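Local coordinates for putative flagellar hook-associated protein (Vibrio parahaemolyticus, PDB 3PWX), which probably serves as a structural component of the bacterial flagellum, as a putative hook-associated member of the flagellin family, at residues 101-106 with 122-127; 77-82 with 160-165; 32-37 with 199-204; 42-47 with 87-92. One frame throughout, in Å; residues are numbered along the deposited sequence.

In the fold
From the N terminus, long helix 7-61 supplies the first half of contact 3 (32-37) and, just beyond, that of contact 4 (42-47). The chain then turns back into helix 71-89, where 77-82 opens contact 2 before 87-92 closes contact 4, so contacts 2 and 4 cross. Contact 1 follows contact 4 in series, closing a short loop with two small strands between 101-106 and 122-127, nested inside contact 2. Helix 154-166 closes contact 2, and helix 172-223 finally closes contact 3, whose loop encloses the other three. Contacts 2, 3 and 4 thus fasten the helical bundle, while contact 1 shapes the non-helical region beside it.

Contact 1 of 4, residues 101-106 with 122-127; sequences SGTKTD and NSDVRV
Gly102 O lies over one face of the Arg126 guanidinium, 3.6 Å above its plane and displaced toward the rim, while Thr105 CG2 approaches the same group obliquely. The Asn122 amide is gripped from several directions. Thr103 N, at 2.9 Å from Asn122 OD1, and Asp124 N, at 3.0 Å from that oxygen, donate to it from opposite faces of the amide. Asn122 ND2 donates a hydrogen bond, almost within its own plane, to Thr103 OG1 at 2.8 Å. That hydroxyl in turn donates to Asp124 OD2, also 2.8 Å away, meeting it from above the carboxylate plane; threonine suits the place because one oxygen both accepts and donates. Two turns dovetail here: an Asx turn made by Asn122 with Asp124 N, and a type II' beta turn from Ser101 to Lys104. Gly102 fits the latter with its positive phi (69°), and Asn122 OD1, only 3.2 Å from Gly102 CA, occupies ground that a side chain would need. Asn122 N bonds Ser101 O at 3.1 Å. The side chain of Thr105 lies about 5 Å from a bound magnesium ion, and Asn139 pairs with Asp124 O and Arg126 N.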
loop_
_atom_site.group_PDB
_atom_site.type_symbol
_atom_site.label_atom_id
_atom_site.label_comp_id
_atom_site.label_asym_id
_atom_site.label_seq_id
_atom_site.Cartn_x
_atom_site.Cartn_y
_atom_site.Cartn_z
ATOM N N SER A 101 3.095 2.021 -18.219
ATOM C CA SER A 101 2.683 3.385 -18.461
ATOM C C SER A 101 2.135 4.202 -17.269
ATOM O O SER A 101 1.586 5.325 -17.455
ATOM C CB SER A 101 1.658 3.374 -19.614
ATOM O OG SER A 101 2.364 3.163 -20.862
ATOM N N GLY A 102 2.266 3.712 -16.050
ATOM C CA GLY A 102 1.693 4.476 -14.974
ATOM C C GLY A 102 0.167 4.412 -15.103
ATOM O O GLY A 102 -0.378 3.365 -15.347
ATOM N N THR A 103 -0.560 5.516 -14.922
ATOM C CA THR A 103 -2.034 5.420 -15.020
ATOM C C THR A 103 -2.581 5.645 -16.423
ATOM O O THR A 103 -3.794 5.620 -16.615
ATOM C CB THR A 103 -2.751 6.381 -14.120
ATOM O OG1 THR A 103 -2.138 7.669 -14.249
ATOM C CG2 THR A 103 -2.726 5.876 -12.685
ATOM N N LYS A 104 -1.718 5.883 -17.389
ATOM C CA LYS A 104 -2.164 6.075 -18.787
ATOM C C LYS A 104 -2.165 4.691 -19.505
ATOM O O LYS A 104 -1.331 4.453 -20.407
ATOM C CB LYS A 104 -1.229 7.038 -19.515
ATOM C CG LYS A 104 -1.042 8.434 -18.971
ATOM C CD LYS A 104 -0.214 9.178 -20.017
ATOM C CE LYS A 104 0.025 10.641 -19.722
ATOM N NZ LYS A 104 0.586 11.282 -20.974
ATOM N N THR A 105 -3.083 3.805 -19.091
ATOM C CA THR A 105 -3.049 2.364 -19.371
ATOM C C THR A 105 -3.289 1.989 -20.835
ATOM O O THR A 105 -2.912 0.887 -21.261
ATOM C CB THR A 105 -4.078 1.593 -18.508
ATOM O OG1 THR A 105 -5.308 2.318 -18.510
ATOM C CG2 THR A 105 -3.625 1.424 -16.973
ATOM N N ASP A 106 -3.915 2.884 -21.613
ATOM C CA ASP A 106 -4.066 2.674 -23.061
ATOM C C ASP A 106 -3.023 3.413 -23.912
ATOM O O ASP A 106 -3.072 3.435 -25.123
ATOM C CB ASP A 106 -5.481 3.024 -23.491
ATOM C CG ASP A 106 -6.505 2.198 -22.767
ATOM O OD1 ASP A 106 -6.561 0.974 -23.006
ATOM O OD2 ASP A 106 -7.249 2.765 -21.930
ATOM N N ASN A 122 3.219 7.936 -17.587
ATOM C CA ASN A 122 3.458 8.813 -16.455
ATOM C C ASN A 122 4.037 7.926 -15.347
ATOM O O ASN A 122 4.363 6.767 -15.607
ATOM C CB ASN A 122 2.168 9.598 -16.041
ATOM C CG ASN A 122 1.057 8.676 -15.450
ATOM O OD1 ASN A 122 1.361 7.676 -14.813
ATOM N ND2 ASN A 122 -0.190 8.992 -15.682
ATOM N N SER A 123 4.163 8.423 -14.113
ATOM C CA SER A 123 4.807 7.598 -13.096
ATOM C C SER A 123 3.936 7.315 -11.853
ATOM O O SER A 123 4.437 7.064 -10.710
ATOM C CB SER A 123 6.169 8.176 -12.767
ATOM O OG SER A 123 5.963 9.311 -11.978
ATOM N N ASP A 124 2.620 7.343 -12.088
ATOM C CA ASP A 124 1.628 7.061 -11.092
ATOM C C ASP A 124 1.660 5.619 -10.616
ATOM O O ASP A 124 1.907 4.685 -11.403
ATOM C CB ASP A 124 0.256 7.326 -11.699
ATOM C CG ASP A 124 -0.084 8.799 -11.745
ATOM O OD1 ASP A 124 0.844 9.611 -11.517
ATOM O OD2 ASP A 124 -1.264 9.132 -12.032
ATOM N N VAL A 125 1.316 5.405 -9.364
ATOM C CA VAL A 125 1.267 4.044 -8.865
ATOM C C VAL A 125 -0.173 3.607 -8.848
ATOM O O VAL A 125 -1.026 4.414 -8.626
ATOM C CB VAL A 125 1.899 3.916 -7.411
ATOM C CG1 VAL A 125 3.406 4.268 -7.509
ATOM C CG2 VAL A 125 1.220 4.834 -6.470
ATOM N N ARG A 126 -0.437 2.365 -9.194
ATOM C CA ARG A 126 -1.679 1.728 -8.857
ATOM C C ARG A 126 -1.422 0.884 -7.620
ATOM O O ARG A 126 -0.250 0.424 -7.338
ATOM C CB ARG A 126 -2.114 0.768 -9.961
ATOM C CG ARG A 126 -2.786 1.398 -11.173
ATOM C CD ARG A 126 -1.825 1.582 -12.310
ATOM N NE ARG A 126 -2.012 0.662 -13.427
ATOM C CZ ARG A 126 -1.048 -0.128 -13.892
ATOM N NH1 ARG A 126 -1.244 -0.918 -14.958
ATOM N NH2 ARG A 126 0.135 -0.112 -13.304
ATOM N N VAL A 127 -2.513 0.654 -6.905
ATOM C CA VAL A 127 -2.527 -0.114 -5.667
ATOM C C VAL A 127 -3.562 -1.234 -5.744
ATOM O O VAL A 127 -4.599 -1.152 -6.459
ATOM C CB VAL A 127 -2.913 0.769 -4.448
ATOM C CG1 VAL A 127 -2.035 2.022 -4.386
ATOM C CG2 VAL A 127 -4.369 1.126 -4.486
#

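Contact 2 of 4, residues 77-82 with 160-165; sequences ELKSYR and ALIAEF
Leu78 and Ile162 hold their CG and CG1 atoms beside the backbone N, anti to the carbonyl carbon (chi1 -76° and -69°), and from there the two side chains run antiparallel alongside one another. They join two antiparallel members of a helical bundle, helix 71-89 and helix 154-166. The short axes run at 172° and approach to 11.2 Å, a wide spacing that large aliphatic groups are well suited to bridge; Leu78 CA and Ile162 CA are 7.9 Å apart.

Most of the bridging on one side falls to a single methyl. Leu78 CD1 meets Ile162 CG1 at 4.2 Å, and it also touches Leu161 CD2. It comes obliquely to the Phe165 ring, 4.2 Å from Phe165 CE1, with the leucine lying roughly perpendicular to the phenylalanine. Leu161 CD2 sits 3.8 Å above one face of the Phe165 ring, near its rim, so the aromatic group is held by leucines from both helices. Met54 and Val58 of helix 7-61 back this apolar cluster, touching Leu78 and Leu161 respectively, and Leu161 also reaches Val176 on helix 172-223.

Toward the other margin the residues become amphipathic. Lys79 is extended, and its aliphatic stem packs on Ile162, with Lys79 CG 3.8 Å from Ile162 CD1. Arg82 directs its NH2 into a salt bridge with Asp159, the residue just before segment 160-165, while Lys79 CG rests 3.5 Å above the plane of the Arg82 guanidinium, displaced toward its rim.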
loop_
_atom_site.group_PDB
_atom_site.type_symbol
_atom_site.label_atom_id
_atom_site.label_comp_id
_atom_site.label_asym_id
_atom_site.label_seq_id
_atom_site.Cartn_x
_atom_site.Cartn_y
_atom_site.Cartn_z
ATOM N N GLU A 77 23.066 -4.909 -34.643
ATOM C CA GLU A 77 22.827 -5.568 -33.366
ATOM C C GLU A 77 22.502 -4.581 -32.230
ATOM O O GLU A 77 21.674 -4.903 -31.358
ATOM C CB GLU A 77 23.955 -6.528 -33.003
ATOM C CG GLU A 77 23.944 -7.847 -33.800
ATOM C CD GLU A 77 23.188 -8.970 -33.070
ATOM O OE1 GLU A 77 21.952 -8.834 -32.835
ATOM O OE2 GLU A 77 23.837 -9.995 -32.730
ATOM N N LEU A 78 23.103 -3.382 -32.262
ATOM C CA LEU A 78 22.702 -2.315 -31.334
ATOM C C LEU A 78 21.257 -1.943 -31.538
ATOM O O LEU A 78 20.469 -1.978 -30.562
ATOM C CB LEU A 78 23.561 -1.065 -31.415
ATOM C CG LEU A 78 24.944 -1.135 -30.766
ATOM C CD1 LEU A 78 25.730 0.114 -31.170
ATOM C CD2 LEU A 78 24.925 -1.335 -29.210
ATOM N N LYS A 79 20.891 -1.651 -32.779
ATOM C CA LYS A 79 19.507 -1.379 -33.105
ATOM C C LYS A 79 18.556 -2.494 -32.692
ATOM O O LYS A 79 17.444 -2.202 -32.364
ATOM C CB LYS A 79 19.320 -1.046 -34.579
ATOM C CG LYS A 79 19.712 0.386 -34.994
ATOM C CD LYS A 79 19.614 0.526 -36.542
ATOM C CE LYS A 79 20.167 1.856 -37.056
ATOM N NZ LYS A 79 20.203 1.966 -38.575
ATOM N N SER A 80 18.997 -3.750 -32.683
ATOM C CA SER A 80 18.169 -4.871 -32.224
ATOM C C SER A 80 17.807 -4.838 -30.775
ATOM O O SER A 80 16.631 -5.010 -30.446
ATOM C CB SER A 80 18.841 -6.204 -32.428
ATOM O OG SER A 80 18.128 -6.863 -33.424
ATOM N N TYR A 81 18.824 -4.657 -29.934
ATOM C CA TYR A 81 18.659 -4.573 -28.481
ATOM C C TYR A 81 17.920 -3.283 -28.090
ATOM O O TYR A 81 17.075 -3.298 -27.210
ATOM C CB TYR A 81 20.012 -4.748 -27.765
ATOM C CG TYR A 81 20.635 -6.125 -28.042
ATOM C CD1 TYR A 81 19.975 -7.279 -27.623
ATOM C CD2 TYR A 81 21.827 -6.271 -28.743
ATOM C CE1 TYR A 81 20.489 -8.546 -27.844
ATOM C CE2 TYR A 81 22.364 -7.568 -28.992
ATOM C CZ TYR A 81 21.666 -8.693 -28.510
ATOM O OH TYR A 81 22.061 -9.977 -28.675
ATOM N N ARG A 82 18.204 -2.209 -28.818
ATOM C CA ARG A 82 17.458 -0.997 -28.723
ATOM C C ARG A 82 15.969 -1.237 -28.942
ATOM O O ARG A 82 15.158 -0.821 -28.099
ATOM C CB ARG A 82 17.988 0.063 -29.671
ATOM C CG ARG A 82 17.275 1.408 -29.550
ATOM C CD ARG A 82 17.482 2.225 -30.815
ATOM N NE ARG A 82 16.710 1.660 -31.928
ATOM C CZ ARG A 82 16.807 2.068 -33.198
ATOM N NH1 ARG A 82 16.104 1.469 -34.148
ATOM N NH2 ARG A 82 17.651 3.036 -33.514
ATOM N N ALA A 160 22.773 8.412 -30.478
ATOM C CA ALA A 160 23.967 9.275 -30.588
ATOM C C ALA A 160 25.296 8.461 -30.807
ATOM O O ALA A 160 26.249 8.922 -31.460
ATOM C CB ALA A 160 24.087 10.204 -29.388
ATOM N N LEU A 161 25.339 7.261 -30.240
ATOM C CA LEU A 161 26.493 6.426 -30.401
ATOM C C LEU A 161 26.496 5.816 -31.804
ATOM O O LEU A 161 27.505 5.833 -32.454
ATOM C CB LEU A 161 26.610 5.369 -29.286
ATOM C CG LEU A 161 27.853 4.508 -29.601
ATOM C CD1 LEU A 161 29.148 5.257 -29.274
ATOM C CD2 LEU A 161 27.832 3.163 -28.956
ATOM N N ILE A 162 25.355 5.316 -32.266
ATOM C CA ILE A 162 25.168 4.799 -33.623
ATOM C C ILE A 162 25.572 5.812 -34.717
ATOM O O ILE A 162 26.160 5.456 -35.722
ATOM C CB ILE A 162 23.692 4.340 -33.821
ATOM C CG1 ILE A 162 23.417 3.084 -32.976
ATOM C CG2 ILE A 162 23.377 4.152 -35.323
ATOM C CD1 ILE A 162 21.995 2.611 -32.921
ATOM N N ALA A 163 25.241 7.075 -34.501
ATOM C CA ALA A 163 25.661 8.159 -35.361
ATOM C C ALA A 163 27.183 8.265 -35.313
ATOM O O ALA A 163 27.855 8.280 -36.336
ATOM C CB ALA A 163 24.989 9.472 -34.905
ATOM N N GLU A 164 27.740 8.288 -34.119
ATOM C CA GLU A 164 29.185 8.343 -33.953
ATOM C C GLU A 164 29.898 7.100 -34.552
ATOM O O GLU A 164 31.007 7.220 -35.112
ATOM C CB GLU A 164 29.496 8.553 -32.479
ATOM C CG GLU A 164 30.852 9.098 -32.136
ATOM C CD GLU A 164 31.182 10.462 -32.740
ATOM O OE1 GLU A 164 30.407 11.439 -32.636
ATOM O OE2 GLU A 164 32.280 10.551 -33.298
ATOM N N PHE A 165 29.260 5.923 -34.453
ATOM C CA PHE A 165 29.753 4.716 -35.141
ATOM C C PHE A 165 29.728 4.823 -36.669
ATOM O O PHE A 165 30.572 4.253 -37.313
ATOM C CB PHE A 165 29.007 3.460 -34.717
ATOM C CG PHE A 165 29.548 2.819 -33.478
ATOM C CD1 PHE A 165 29.265 1.488 -33.192
ATOM C CD2 PHE A 165 30.337 3.539 -32.578
ATOM C CE1 PHE A 165 29.769 0.879 -32.020
ATOM C CE2 PHE A 165 30.843 2.939 -31.421
ATOM C CZ PHE A 165 30.562 1.610 -31.147
#

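Contact 3 of 4, residues 32-37 with 199-204; sequences NLKTTL and GRHNNL
Lys34 and His201 mark the closest backbone pairing of two antiparallel helical segments, their CA atoms 6.5 Å apart. The local axes pass within 10.5 Å of each other with their directions at 168°, so the helices run side by side and nearly aligned. On the polar margin the Lys34 chain bends at its third torsion (63°) and lays its methylene carbons against the histidine: Lys34 CE comes to 3.3 Å from His201 ND1, oblique to the ring. Lys34 O lies in the ring plane at its edge, 3.5 Å from His201 CE1. The polar ends find partners close by, Lys34 NZ in a salt bridge with Asp205 and His201 NE2 in a hydrogen bond with Glu41, whose carboxylate would probably polarise the imidazole.

Leucines fill the interior. Leu37 CD1 and Leu204 CD1 meet tip to tip at 4.0 Å, while Leu33 meets Leu204 nearly perpendicularly. Leu37 CD1 also overlies one face of the His201 ring and packs 3.8 Å from Arg200 CB, beyond which the arginine extends to Glu196 and Asn139 O.

Segment 32-37 falls in a predicted coiled coil, in keeping with this pairing of helix 7-61 and helix 172-223. Met136 of strand 134-137 covers Leu33 and Leu204, Val128 and Val130 of the adjoining strand add to that cover, and Met207 of the second subunit touches Asn203.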
loop_
_atom_site.group_PDB
_atom_site.type_symbol
_atom_site.label_atom_id
_atom_site.label_comp_id
_atom_site.label_asym_id
_atom_site.label_seq_id
_atom_site.Cartn_x
_atom_site.Cartn_y
_atom_site.Cartn_z
ATOM N N ASN A 32 -3.245 -12.746 -7.167
ATOM C CA ASN A 32 -3.268 -12.068 -8.471
ATOM C C ASN A 32 -2.202 -11.027 -8.588
ATOM O O ASN A 32 -1.659 -10.797 -9.676
ATOM C CB ASN A 32 -4.640 -11.582 -8.872
ATOM C CG ASN A 32 -5.564 -12.741 -9.167
ATOM O OD1 ASN A 32 -5.115 -13.758 -9.678
ATOM N ND2 ASN A 32 -6.853 -12.606 -8.855
ATOM N N LEU A 33 -1.835 -10.432 -7.465
ATOM C CA LEU A 33 -0.839 -9.372 -7.526
ATOM C C LEU A 33 0.554 -10.014 -7.811
ATOM O O LEU A 33 1.335 -9.508 -8.626
ATOM C CB LEU A 33 -0.893 -8.471 -6.279
ATOM C CG LEU A 33 0.171 -7.382 -6.138
ATOM C CD1 LEU A 33 0.310 -6.529 -7.419
ATOM C CD2 LEU A 33 -0.128 -6.513 -4.938
ATOM N N LYS A 34 0.804 -11.170 -7.200
ATOM C CA LYS A 34 2.043 -11.895 -7.403
ATOM C C LYS A 34 2.235 -12.266 -8.861
ATOM O O LYS A 34 3.379 -12.315 -9.386
ATOM C CB LYS A 34 2.068 -13.157 -6.570
ATOM C CG LYS A 34 2.103 -12.907 -5.062
ATOM C CD LYS A 34 2.568 -14.129 -4.318
ATOM C CE LYS A 34 4.025 -14.416 -4.769
ATOM N NZ LYS A 34 4.906 -14.746 -3.587
ATOM N N THR A 35 1.113 -12.549 -9.512
ATOM C CA THR A 35 1.140 -12.949 -10.899
ATOM C C THR A 35 1.517 -11.807 -11.793
ATOM O O THR A 35 2.213 -11.986 -12.752
ATOM C CB THR A 35 -0.218 -13.433 -11.352
ATOM O OG1 THR A 35 -0.439 -14.709 -10.746
ATOM C CG2 THR A 35 -0.231 -13.574 -12.912
ATOM N N THR A 36 1.034 -10.639 -11.455
ATOM C CA THR A 36 1.221 -9.430 -12.224
ATOM C C THR A 36 2.620 -8.966 -11.953
ATOM O O THR A 36 3.285 -8.443 -12.844
ATOM C CB THR A 36 0.257 -8.427 -11.640
ATOM O OG1 THR A 36 -1.058 -8.894 -11.937
ATOM C CG2 THR A 36 0.451 -7.051 -12.208
ATOM N N LEU A 37 3.109 -9.189 -10.738
ATOM C CA LEU A 37 4.425 -8.714 -10.428
ATOM C C LEU A 37 5.414 -9.562 -11.158
ATOM O O LEU A 37 6.321 -8.992 -11.749
ATOM C CB LEU A 37 4.705 -8.694 -8.928
ATOM C CG LEU A 37 3.991 -7.684 -8.040
ATOM C CD1 LEU A 37 4.436 -7.925 -6.595
ATOM C CD2 LEU A 37 4.301 -6.276 -8.479
ATOM N N GLY A 199 11.103 -7.586 -2.880
ATOM C CA GLY A 199 10.630 -7.133 -1.583
ATOM C C GLY A 199 9.102 -7.089 -1.531
ATOM O O GLY A 199 8.498 -7.453 -0.508
ATOM N N ARG A 200 8.447 -6.644 -2.606
ATOM C CA ARG A 200 6.978 -6.750 -2.657
ATOM C C ARG A 200 6.473 -8.183 -2.487
ATOM O O ARG A 200 5.707 -8.474 -1.573
ATOM C CB ARG A 200 6.413 -6.087 -3.898
ATOM C CG ARG A 200 6.336 -4.548 -3.695
ATOM C CD ARG A 200 5.854 -3.885 -4.994
ATOM N NE ARG A 200 6.214 -2.482 -5.057
ATOM C CZ ARG A 200 6.019 -1.738 -6.138
ATOM N NH1 ARG A 200 5.474 -2.276 -7.236
ATOM N NH2 ARG A 200 6.372 -0.451 -6.131
ATOM N N HIS A 201 6.972 -9.092 -3.319
ATOM C CA HIS A 201 6.718 -10.548 -3.105
ATOM C C HIS A 201 6.808 -11.047 -1.669
ATOM O O HIS A 201 5.940 -11.794 -1.242
ATOM C CB HIS A 201 7.671 -11.397 -3.929
ATOM C CG HIS A 201 7.256 -11.544 -5.354
ATOM N ND1 HIS A 201 5.996 -11.969 -5.722
ATOM C CD2 HIS A 201 7.955 -11.376 -6.508
ATOM C CE1 HIS A 201 5.924 -12.024 -7.042
ATOM N NE2 HIS A 201 7.105 -11.687 -7.539
ATOM N N ASN A 202 7.891 -10.692 -0.973
ATOM C CA ASN A 202 8.048 -11.069 0.422
ATOM C C ASN A 202 7.001 -10.491 1.379
ATOM O O ASN A 202 6.503 -11.169 2.271
ATOM C CB ASN A 202 9.479 -10.774 0.884
ATOM C CG ASN A 202 10.491 -11.644 0.152
ATOM O OD1 ASN A 202 10.131 -12.715 -0.361
ATOM N ND2 ASN A 202 11.740 -11.187 0.062
ATOM N N ASN A 203 6.661 -9.234 1.186
ATOM C CA ASN A 203 5.733 -8.621 2.056
ATOM C C ASN A 203 4.326 -9.212 1.817
ATOM O O ASN A 203 3.588 -9.531 2.801
ATOM C CB ASN A 203 5.862 -7.114 1.917
ATOM C CG ASN A 203 6.937 -6.548 2.841
ATOM O OD1 ASN A 203 7.149 -7.061 3.968
ATOM N ND2 ASN A 203 7.572 -5.479 2.428
ATOM N N LEU A 204 3.991 -9.470 0.548
ATOM C CA LEU A 204 2.768 -10.186 0.238
ATOM C C LEU A 204 2.738 -11.520 1.001
ATOM O O LEU A 204 1.765 -11.866 1.724
ATOM C CB LEU A 204 2.618 -10.420 -1.250
ATOM C CG LEU A 204 2.381 -9.162 -2.069
ATOM C CD1 LEU A 204 2.369 -9.498 -3.522
ATOM C CD2 LEU A 204 1.040 -8.507 -1.660
#

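Contact 4 of 4, residues 42-47 with 87-92; sequences THLDSV and SSFNAQ
Ala91 CB sits squarely over the His43 ring, 3.5 Å from the ring centroid and 10° off its normal, a clear CH-pi contact. Alanine suits the spot because its compact methyl can come close over the ring centre with its C-H bonds turned to the pi face. While the face meets a methyl, the edge serves polar chemistry: a water in the ring plane lies 2.9 Å from His43 ND1 and bridges to Ser88 OG, 2.7 Å from the same water. Ser88 OG also bonds Ser84 O, one helical turn back, so the small hydroxyl is held in place by its own helix as well as by the water.

This is the meeting of helix 7-61 with the last turn of helix 71-89 and the loop that leaves it, in the flagellin N-terminal helical region. Ser88 lies close against the longer helix: its CA is 5.4 Å from His43 CA, and Ser88 CB is 3.4 Å from Val47 CG2, a snug fit that a small residue allows.

Further along, Phe89 carries the apolar half. Val47 stands nearly perpendicular to the Phe89 side chain. Val47 places CG1 anti to its backbone N (chi1 171°), which sets that methyl 3.8 Å from Phe89 CE2, while CG2 lies over one face of the ring. Leu44 CD2 comes obliquely to the ring, 4.2 Å from Phe89 CE1, and Ile145 and Ala142 add to the aromatic's surroundings.

The chemistry is thus divided: dispersion forces hold Phe89 and the face of His43, whereas a single bridging water supplies the polar link between the segments.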
loop_
_atom_site.group_PDB
_atom_site.type_symbol
_atom_site.label_atom_id
_atom_site.label_comp_id
_atom_site.label_asym_id
_atom_site.label_seq_id
_atom_site.Cartn_x
_atom_site.Cartn_y
_atom_site.Cartn_z
ATOM N N THR A 42 9.665 -10.504 -15.628
ATOM C CA THR A 42 10.101 -11.122 -16.893
ATOM C C THR A 42 10.521 -10.025 -17.845
ATOM O O THR A 42 11.586 -10.109 -18.441
ATOM C CB THR A 42 8.940 -11.897 -17.541
ATOM O OG1 THR A 42 8.635 -13.069 -16.764
ATOM C CG2 THR A 42 9.246 -12.295 -18.997
ATOM N N HIS A 43 9.702 -8.985 -17.994
ATOM C CA HIS A 43 10.038 -7.911 -18.960
ATOM C C HIS A 43 11.266 -7.158 -18.504
ATOM O O HIS A 43 12.146 -6.833 -19.363
ATOM C CB HIS A 43 8.880 -6.944 -19.280
ATOM C CG HIS A 43 7.698 -7.614 -19.907
ATOM N ND1 HIS A 43 7.732 -8.134 -21.192
ATOM C CD2 HIS A 43 6.469 -7.888 -19.414
ATOM C CE1 HIS A 43 6.560 -8.678 -21.467
ATOM N NE2 HIS A 43 5.777 -8.539 -20.408
ATOM N N LEU A 44 11.382 -6.936 -17.187
ATOM C CA LEU A 44 12.573 -6.274 -16.725
ATOM C C LEU A 44 13.817 -7.135 -16.895
ATOM O O LEU A 44 14.829 -6.618 -17.337
ATOM C CB LEU A 44 12.463 -5.705 -15.356
ATOM C CG LEU A 44 11.439 -4.561 -15.258
ATOM C CD1 LEU A 44 11.244 -4.221 -13.787
ATOM C CD2 LEU A 44 11.845 -3.336 -16.111
ATOM N N ASP A 45 13.717 -8.437 -16.627
ATOM C CA ASP A 45 14.809 -9.346 -16.846
ATOM C C ASP A 45 15.318 -9.214 -18.273
ATOM O O ASP A 45 16.518 -9.019 -18.500
ATOM C CB ASP A 45 14.415 -10.787 -16.572
ATOM C CG ASP A 45 15.629 -11.668 -16.398
ATOM O OD1 ASP A 45 16.488 -11.367 -15.534
ATOM O OD2 ASP A 45 15.778 -12.643 -17.164
ATOM N N SER A 46 14.393 -9.252 -19.221
ATOM C CA SER A 46 14.733 -9.106 -20.648
ATOM C C SER A 46 15.350 -7.747 -21.014
ATOM O O SER A 46 16.297 -7.719 -21.799
ATOM C CB SER A 46 13.504 -9.396 -21.509
ATOM O OG SER A 46 13.677 -8.933 -22.823
ATOM N N VAL A 47 14.824 -6.640 -20.450
ATOM C CA VAL A 47 15.430 -5.316 -20.589
ATOM C C VAL A 47 16.846 -5.390 -20.068
ATOM O O VAL A 47 17.716 -4.855 -20.689
ATOM C CB VAL A 47 14.659 -4.186 -19.833
ATOM C CG1 VAL A 47 15.443 -2.874 -19.823
ATOM C CG2 VAL A 47 13.283 -3.940 -20.457
ATOM N N SER A 87 10.277 -2.560 -26.934
ATOM C CA SER A 87 9.191 -3.552 -26.815
ATOM C C SER A 87 8.833 -4.015 -25.417
ATOM O O SER A 87 7.660 -4.328 -25.140
ATOM C CB SER A 87 9.548 -4.824 -27.571
ATOM O OG SER A 87 9.071 -4.686 -28.874
ATOM N N SER A 88 9.862 -4.190 -24.584
ATOM C CA SER A 88 9.643 -4.638 -23.241
ATOM C C SER A 88 8.984 -3.526 -22.465
ATOM O O SER A 88 8.054 -3.782 -21.738
ATOM C CB SER A 88 10.945 -5.091 -22.602
ATOM O OG SER A 88 11.508 -6.174 -23.366
ATOM N N PHE A 89 9.380 -2.277 -22.644
ATOM C CA PHE A 89 8.725 -1.234 -21.822
ATOM C C PHE A 89 7.307 -0.903 -22.278
ATOM O O PHE A 89 6.595 -0.193 -21.568
ATOM C CB PHE A 89 9.533 0.050 -21.786
ATOM C CG PHE A 89 10.592 0.041 -20.793
ATOM C CD1 PHE A 89 10.283 0.067 -19.444
ATOM C CD2 PHE A 89 11.919 -0.010 -21.194
ATOM C CE1 PHE A 89 11.282 0.047 -18.487
ATOM C CE2 PHE A 89 12.938 -0.032 -20.242
ATOM C CZ PHE A 89 12.627 0.007 -18.888
ATOM N N ASN A 90 6.929 -1.419 -23.453
ATOM C CA ASN A 90 5.633 -1.226 -24.100
ATOM C C ASN A 90 4.802 -2.506 -24.055
ATOM O O ASN A 90 3.799 -2.629 -24.736
ATOM C CB ASN A 90 5.825 -0.785 -25.549
ATOM C CG ASN A 90 6.037 0.720 -25.682
ATOM O OD1 ASN A 90 5.802 1.494 -24.727
ATOM N ND2 ASN A 90 6.490 1.138 -26.836
ATOM N N ALA A 91 5.236 -3.442 -23.213
ATOM C CA ALA A 91 4.500 -4.665 -22.937
ATOM C C ALA A 91 3.070 -4.352 -22.538
ATOM O O ALA A 91 2.812 -3.338 -21.878
ATOM C CB ALA A 91 5.184 -5.433 -21.819
ATOM N N GLN A 92 2.164 -5.238 -22.937
ATOM C CA GLN A 92 0.765 -5.122 -22.624
ATOM C C GLN A 92 0.369 -6.415 -21.949
ATOM O O GLN A 92 1.032 -7.449 -22.158
ATOM C CB GLN A 92 -0.072 -4.946 -23.901
ATOM C CG GLN A 92 0.180 -3.662 -24.626
ATOM C CD GLN A 92 -0.427 -3.654 -26.014
ATOM O OE1 GLN A 92 0.215 -4.089 -26.959
ATOM N NE2 GLN A 92 -1.652 -3.177 -26.146
HETATM O O HOH W 1 10.089 -8.416 -22.934
#